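Local coordinates for protein alkylpurine DNA glycosylase AlkC (Pseudomonas fluorescens, PDB 5VHV) that excises alkylated purine bases from DNA, apparently without flipping the damaged nucleotide out of the double helix, at residues Ser19-Thr22 and Ala23-Ala27; Leu209-Ile212 and Glu213-Leu217; Met50-Val53 and Ser54-Leu57. All blocks are in the same frame, centred on the assembly; numbering follows the deposited sequence.

Interaction 1: Ser19-Thr22 and Ala23-Ala27; sequences SEMT and AVYPA
The Y25 ring meets M21 at its edge. The methyl CE of M21 lies near the ring plane, 4.2 Å from Y25 CD2. One face of the ring carries the carbonyl carbon of A27, placed over the ring centre. Y25 CG stands opposite its own backbone N (chi1 178°), and chi2 of 33° sets the CD2 edge by the methyl. M21 is bent at chi2 and chi3, and its CE also packs against V24 CG2 at 4.2 Å. This is the C-terminal end of helix 11-24, in a helical repeat protein of the HEAT-like kind known for AlkC and AlkD. A23 N and V24 N still bond S19 O and E20 O in the regular way, at 3.0 and 3.2 Å. Y25 then leaves helical geometry. Its N-H is shared between two weak bonds, to M21 O at 2.8 Å and to T22 O. Water 1 ties the end together: it accepts a hydrogen bond from T22 OG1 and donates one to P26 O, each at 2.8 Å. E20 OE1 forms a salt bridge with R78. Helix 65-75 lies against this end, with L75 on M21, A74 on V24 and L71 on Y25.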
# COMPACT_ATOMS: atom_id res chain seq x y z
N SER A 19 -2.36 26.83 -18.88
CA SER A 19 -3.39 27.12 -19.88
C SER A 19 -4.78 26.89 -19.32
O SER A 19 -5.71 27.68 -19.57
CB SER A 19 -3.16 26.26 -21.13
OG SER A 19 -1.89 26.52 -21.68
N GLU A 20 -4.97 25.81 -18.56
CA GLU A 20 -6.28 25.55 -17.99
C GLU A 20 -6.59 26.54 -16.87
O GLU A 20 -7.76 26.92 -16.68
CB GLU A 20 -6.36 24.11 -17.49
CG GLU A 20 -6.21 23.07 -18.62
CD GLU A 20 -7.22 23.23 -19.73
OE1 GLU A 20 -8.38 23.60 -19.46
OE2 GLU A 20 -6.85 22.97 -20.90
N MET A 21 -5.58 27.01 -16.15
CA MET A 21 -5.81 28.06 -15.16
C MET A 21 -6.26 29.35 -15.84
O MET A 21 -7.15 30.05 -15.34
CB MET A 21 -4.55 28.34 -14.34
CG MET A 21 -4.40 27.50 -13.09
SD MET A 21 -5.73 27.72 -11.88
CE MET A 21 -5.85 29.48 -11.71
N THR A 22 -5.62 29.71 -16.96
CA THR A 22 -6.05 30.87 -17.72
C THR A 22 -7.49 30.71 -18.19
O THR A 22 -8.25 31.69 -18.24
CB THR A 22 -5.11 31.09 -18.91
OG1 THR A 22 -3.86 31.60 -18.43
CG2 THR A 22 -5.69 32.06 -19.92
N ALA A 23 -7.89 29.49 -18.53
CA ALA A 23 -9.26 29.27 -19.00
C ALA A 23 -10.27 29.56 -17.89
O ALA A 23 -11.34 30.11 -18.16
CB ALA A 23 -9.44 27.84 -19.52
N VAL A 24 -9.95 29.20 -16.64
CA VAL A 24 -10.89 29.47 -15.54
C VAL A 24 -10.68 30.86 -14.95
O VAL A 24 -11.58 31.37 -14.25
CB VAL A 24 -10.81 28.43 -14.41
CG1 VAL A 24 -10.95 27.01 -14.97
CG2 VAL A 24 -9.54 28.55 -13.60
N TYR A 25 -9.55 31.51 -15.24
CA TYR A 25 -9.17 32.75 -14.57
C TYR A 25 -8.39 33.58 -15.58
O TYR A 25 -7.16 33.51 -15.65
CB TYR A 25 -8.33 32.46 -13.33
CG TYR A 25 -7.81 33.65 -12.56
CD1 TYR A 25 -8.53 34.84 -12.48
CD2 TYR A 25 -6.59 33.58 -11.91
CE1 TYR A 25 -8.04 35.92 -11.76
CE2 TYR A 25 -6.10 34.66 -11.19
CZ TYR A 25 -6.83 35.82 -11.11
OH TYR A 25 -6.31 36.89 -10.39
N PRO A 26 -9.09 34.36 -16.41
CA PRO A 26 -8.41 35.01 -17.54
C PRO A 26 -7.23 35.88 -17.16
O PRO A 26 -6.26 35.95 -17.92
CB PRO A 26 -9.55 35.83 -18.18
CG PRO A 26 -10.76 35.04 -17.89
CD PRO A 26 -10.55 34.43 -16.52
N ALA A 27 -7.26 36.52 -15.99
CA ALA A 27 -6.18 37.38 -15.54
C ALA A 27 -5.03 36.61 -14.88
O ALA A 27 -4.11 37.23 -14.34
CB ALA A 27 -6.73 38.43 -14.56
O HOH W 1 -3.89 34.38 -18.11

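Interaction 2: Leu209-Ile212 and Glu213-Leu217; sequences LSLI and EGWNL
I212 CG1 and W215 CG both stand beside their own backbone N, anti to the carbonyl carbon (chi1 -62° and -79°). This lays the isoleucine over one face of the indole. I212 CG1 sits 4.0 Å from the centroid of the W215 six-membered ring, only 10° off the ring normal, a CH-pi contact. I212 CG2 reaches W215 CE3 at 4.0 Å and also packs on L217 CD2. L211 lies on the same side of the indole, nearer its NE1 edge: its CG lies 3.9 Å from W215 NE1, and its CD2 touches W215 CZ2. Two successive helix residues thus cover one face of the indole as the chain leaves helix 205-213 for helix 220-229, within the alkylation repair family region. The backbone marks that exit. E213 N bonds L209 O with helical spacing, at 2.9 Å. G214 N bonds L211 O and W215 N bonds I212 O, the latter at 3.0 Å; both reach three residues back, a 3-10-type spacing at the helix end. G214 N has a weak second link to S210 O. Water 2 also donates to I212 O, at 2.8 Å, and bridges it to W215 O. E213 OE1 forms a salt bridge with R240, which also bonds S210 OG. L197 of helix 187-201 touches both L211 and W215.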
# COMPACT_ATOMS: atom_id res chain seq x y z
N LEU A 209 -6.00 -9.57 15.22
CA LEU A 209 -6.44 -10.96 15.27
C LEU A 209 -7.73 -11.08 16.06
O LEU A 209 -8.68 -11.74 15.62
CB LEU A 209 -5.35 -11.84 15.88
CG LEU A 209 -4.11 -11.99 15.00
CD1 LEU A 209 -2.91 -12.46 15.86
CD2 LEU A 209 -4.37 -12.96 13.86
N SER A 210 -7.80 -10.43 17.22
CA SER A 210 -9.02 -10.46 18.00
C SER A 210 -10.18 -9.84 17.22
O SER A 210 -11.30 -10.37 17.24
CB SER A 210 -8.81 -9.73 19.33
OG SER A 210 -7.94 -10.47 20.17
N LEU A 211 -9.93 -8.71 16.55
CA LEU A 211 -10.97 -8.07 15.75
C LEU A 211 -11.54 -9.03 14.72
O LEU A 211 -12.75 -9.24 14.65
CB LEU A 211 -10.41 -6.83 15.06
CG LEU A 211 -11.41 -5.96 14.28
CD1 LEU A 211 -12.30 -5.17 15.25
CD2 LEU A 211 -10.70 -5.03 13.30
N ILE A 212 -10.66 -9.62 13.90
CA ILE A 212 -11.14 -10.44 12.80
C ILE A 212 -11.73 -11.76 13.32
O ILE A 212 -12.63 -12.34 12.69
CB ILE A 212 -10.00 -10.63 11.78
CG1 ILE A 212 -9.60 -9.27 11.21
CG2 ILE A 212 -10.42 -11.55 10.66
CD1 ILE A 212 -8.41 -9.34 10.23
N GLU A 213 -11.30 -12.21 14.49
CA GLU A 213 -11.95 -13.36 15.09
C GLU A 213 -13.41 -13.07 15.45
O GLU A 213 -14.18 -14.01 15.70
CB GLU A 213 -11.16 -13.82 16.32
CG GLU A 213 -9.87 -14.56 15.92
CD GLU A 213 -8.90 -14.77 17.06
OE1 GLU A 213 -9.17 -14.31 18.19
OE2 GLU A 213 -7.85 -15.39 16.80
N GLY A 214 -13.81 -11.80 15.50
CA GLY A 214 -15.20 -11.43 15.72
C GLY A 214 -15.99 -11.21 14.45
O GLY A 214 -17.19 -10.92 14.50
N TRP A 215 -15.35 -11.35 13.29
CA TRP A 215 -15.98 -11.05 12.01
C TRP A 215 -16.69 -12.28 11.46
O TRP A 215 -16.39 -13.42 11.80
CB TRP A 215 -14.93 -10.60 11.00
CG TRP A 215 -14.49 -9.22 11.12
CD1 TRP A 215 -14.82 -8.31 12.08
CD2 TRP A 215 -13.61 -8.56 10.22
NE1 TRP A 215 -14.20 -7.11 11.83
CE2 TRP A 215 -13.45 -7.24 10.69
CE3 TRP A 215 -12.95 -8.95 9.04
CZ2 TRP A 215 -12.65 -6.31 10.02
CZ3 TRP A 215 -12.15 -8.03 8.39
CH2 TRP A 215 -12.01 -6.73 8.88
N ASN A 216 -17.66 -12.02 10.58
CA ASN A 216 -18.36 -13.08 9.87
C ASN A 216 -17.67 -13.28 8.53
O ASN A 216 -17.87 -12.51 7.58
CB ASN A 216 -19.82 -12.73 9.68
CG ASN A 216 -20.49 -13.66 8.70
OD1 ASN A 216 -20.12 -14.82 8.58
ND2 ASN A 216 -21.47 -13.15 7.96
N LEU A 217 -16.85 -14.33 8.44
CA LEU A 217 -16.08 -14.55 7.23
C LEU A 217 -16.86 -15.33 6.19
O LEU A 217 -16.30 -15.65 5.14
CB LEU A 217 -14.76 -15.24 7.57
CG LEU A 217 -13.86 -14.48 8.55
CD1 LEU A 217 -12.50 -15.16 8.66
CD2 LEU A 217 -13.70 -12.99 8.20
O HOH W 2 -13.95 -14.75 12.27

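Interaction 3: Met50-Val53 and Ser54-Leu57; sequences MARV and SESL
V53, R52 and S54 bury the most surface in this part of helix 46-60. One turn on, V53 CG1 packs against L57 CD1 at 4.2 Å, and L57 N bonds V53 O at 3.0 Å. S54 CB rests against A51 O, on the side of the helix facing helix 87-95. R52 works through both its backbone and its side chain. Its carbonyl oxygen is gripped by two donors of the same residue: S56 N at 2.8 Å, almost in line with the carbonyl, and S56 OG, also at 2.8 Å, from above the carbonyl plane. The hydroxyl is also hydrogen-bonded to H36 ND1, so two partners fix its rotation. The R52 chain starts opposite its own N (chi1 174°) and bends twice, passing S56 OG with its CD and carrying the guanidinium beside E55. The two charged groups do not touch: R52 NE and E55 OE1 are 4.3 Å apart, with planes 29° from each other. Water 3 joins them. It lies at the guanidinium edge, in its plane, accepts from R52 NE at 2.9 Å and donates to E55 OE1 at 2.6 Å. An alanine in place of E55 would probably leave water 3 without this acceptor and R52 without the E55 charge beside it. R52 NH1 has its own acceptor in A39 O. The segment lies among three other helices: V53 rests on L14 and I17 of helix 11-24, S56 on F33 and A37 of helix 30-38, and S54 on Y91 and Y95 of helix 87-95.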
# COMPACT_ATOMS: atom_id res chain seq x y z
N MET A 50 4.98 18.12 -7.43
CA MET A 50 3.58 18.24 -7.07
C MET A 50 3.38 19.39 -6.09
O MET A 50 2.52 20.26 -6.30
CB MET A 50 3.09 16.92 -6.47
CG MET A 50 1.62 16.89 -6.10
SD MET A 50 1.27 17.62 -4.50
CE MET A 50 1.90 16.39 -3.36
N ALA A 51 4.20 19.44 -5.05
CA ALA A 51 4.09 20.53 -4.08
C ALA A 51 4.43 21.87 -4.72
O ALA A 51 3.80 22.89 -4.42
CB ALA A 51 5.01 20.28 -2.88
N ARG A 52 5.44 21.88 -5.59
CA ARG A 52 5.87 23.12 -6.23
C ARG A 52 4.73 23.76 -7.03
O ARG A 52 4.57 24.98 -7.00
CB ARG A 52 7.07 22.85 -7.13
CG ARG A 52 7.53 24.06 -7.98
CD ARG A 52 8.12 25.20 -7.15
NE ARG A 52 9.44 24.89 -6.59
CZ ARG A 52 10.58 24.93 -7.26
NH1 ARG A 52 10.57 25.26 -8.54
NH2 ARG A 52 11.72 24.63 -6.66
N VAL A 53 3.90 22.96 -7.71
CA VAL A 53 2.80 23.54 -8.48
C VAL A 53 1.86 24.32 -7.56
O VAL A 53 1.43 25.44 -7.88
CB VAL A 53 2.04 22.45 -9.25
CG1 VAL A 53 0.76 23.02 -9.85
CG2 VAL A 53 2.93 21.85 -10.35
N SER A 54 1.52 23.74 -6.42
CA SER A 54 0.65 24.42 -5.46
C SER A 54 1.29 25.71 -4.94
O SER A 54 0.64 26.76 -4.86
CB SER A 54 0.34 23.47 -4.30
OG SER A 54 -0.20 24.13 -3.18
N GLU A 55 2.58 25.65 -4.60
CA GLU A 55 3.29 26.83 -4.12
C GLU A 55 3.34 27.91 -5.18
O GLU A 55 3.24 29.10 -4.88
CB GLU A 55 4.71 26.46 -3.70
CG GLU A 55 4.76 25.46 -2.58
CD GLU A 55 6.13 24.86 -2.38
OE1 GLU A 55 7.06 25.29 -3.09
OE2 GLU A 55 6.29 23.98 -1.50
N SER A 56 3.56 27.51 -6.43
CA SER A 56 3.67 28.49 -7.51
C SER A 56 2.34 29.18 -7.73
O SER A 56 2.29 30.39 -7.96
CB SER A 56 4.13 27.81 -8.79
OG SER A 56 5.39 27.17 -8.60
N LEU A 57 1.24 28.42 -7.67
CA LEU A 57 -0.07 29.03 -7.77
C LEU A 57 -0.27 30.04 -6.64
O LEU A 57 -0.70 31.17 -6.87
CB LEU A 57 -1.17 27.97 -7.74
CG LEU A 57 -1.24 27.08 -8.99
CD1 LEU A 57 -2.13 25.89 -8.71
CD2 LEU A 57 -1.72 27.86 -10.19
O HOH W 3 9.03 23.84 -3.95

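In the fold
Interaction 3 is buried, interaction 1 is on the surface and interaction 2 is partly buried. Interactions 1 and 3 belong to the same N-terminal group of helices and touch: M21 CG lies 4.0 Å from L57 CD2. Interaction 2 stands on the other side of the chain's centre, about 52 Å from interaction 1 between centres, and touches neither. Interactions 1 and 2 both mark a helix C-terminus, where an aromatic residue follows the last turn and a water bridges backbone or hydroxyl oxygens. Interaction 3 stays helical, with E55, S56 and L57 each bonded four residues back, and its water joins charged side chains. It lies nearest the bound nucleic acid, about 8 Å between nearest atoms.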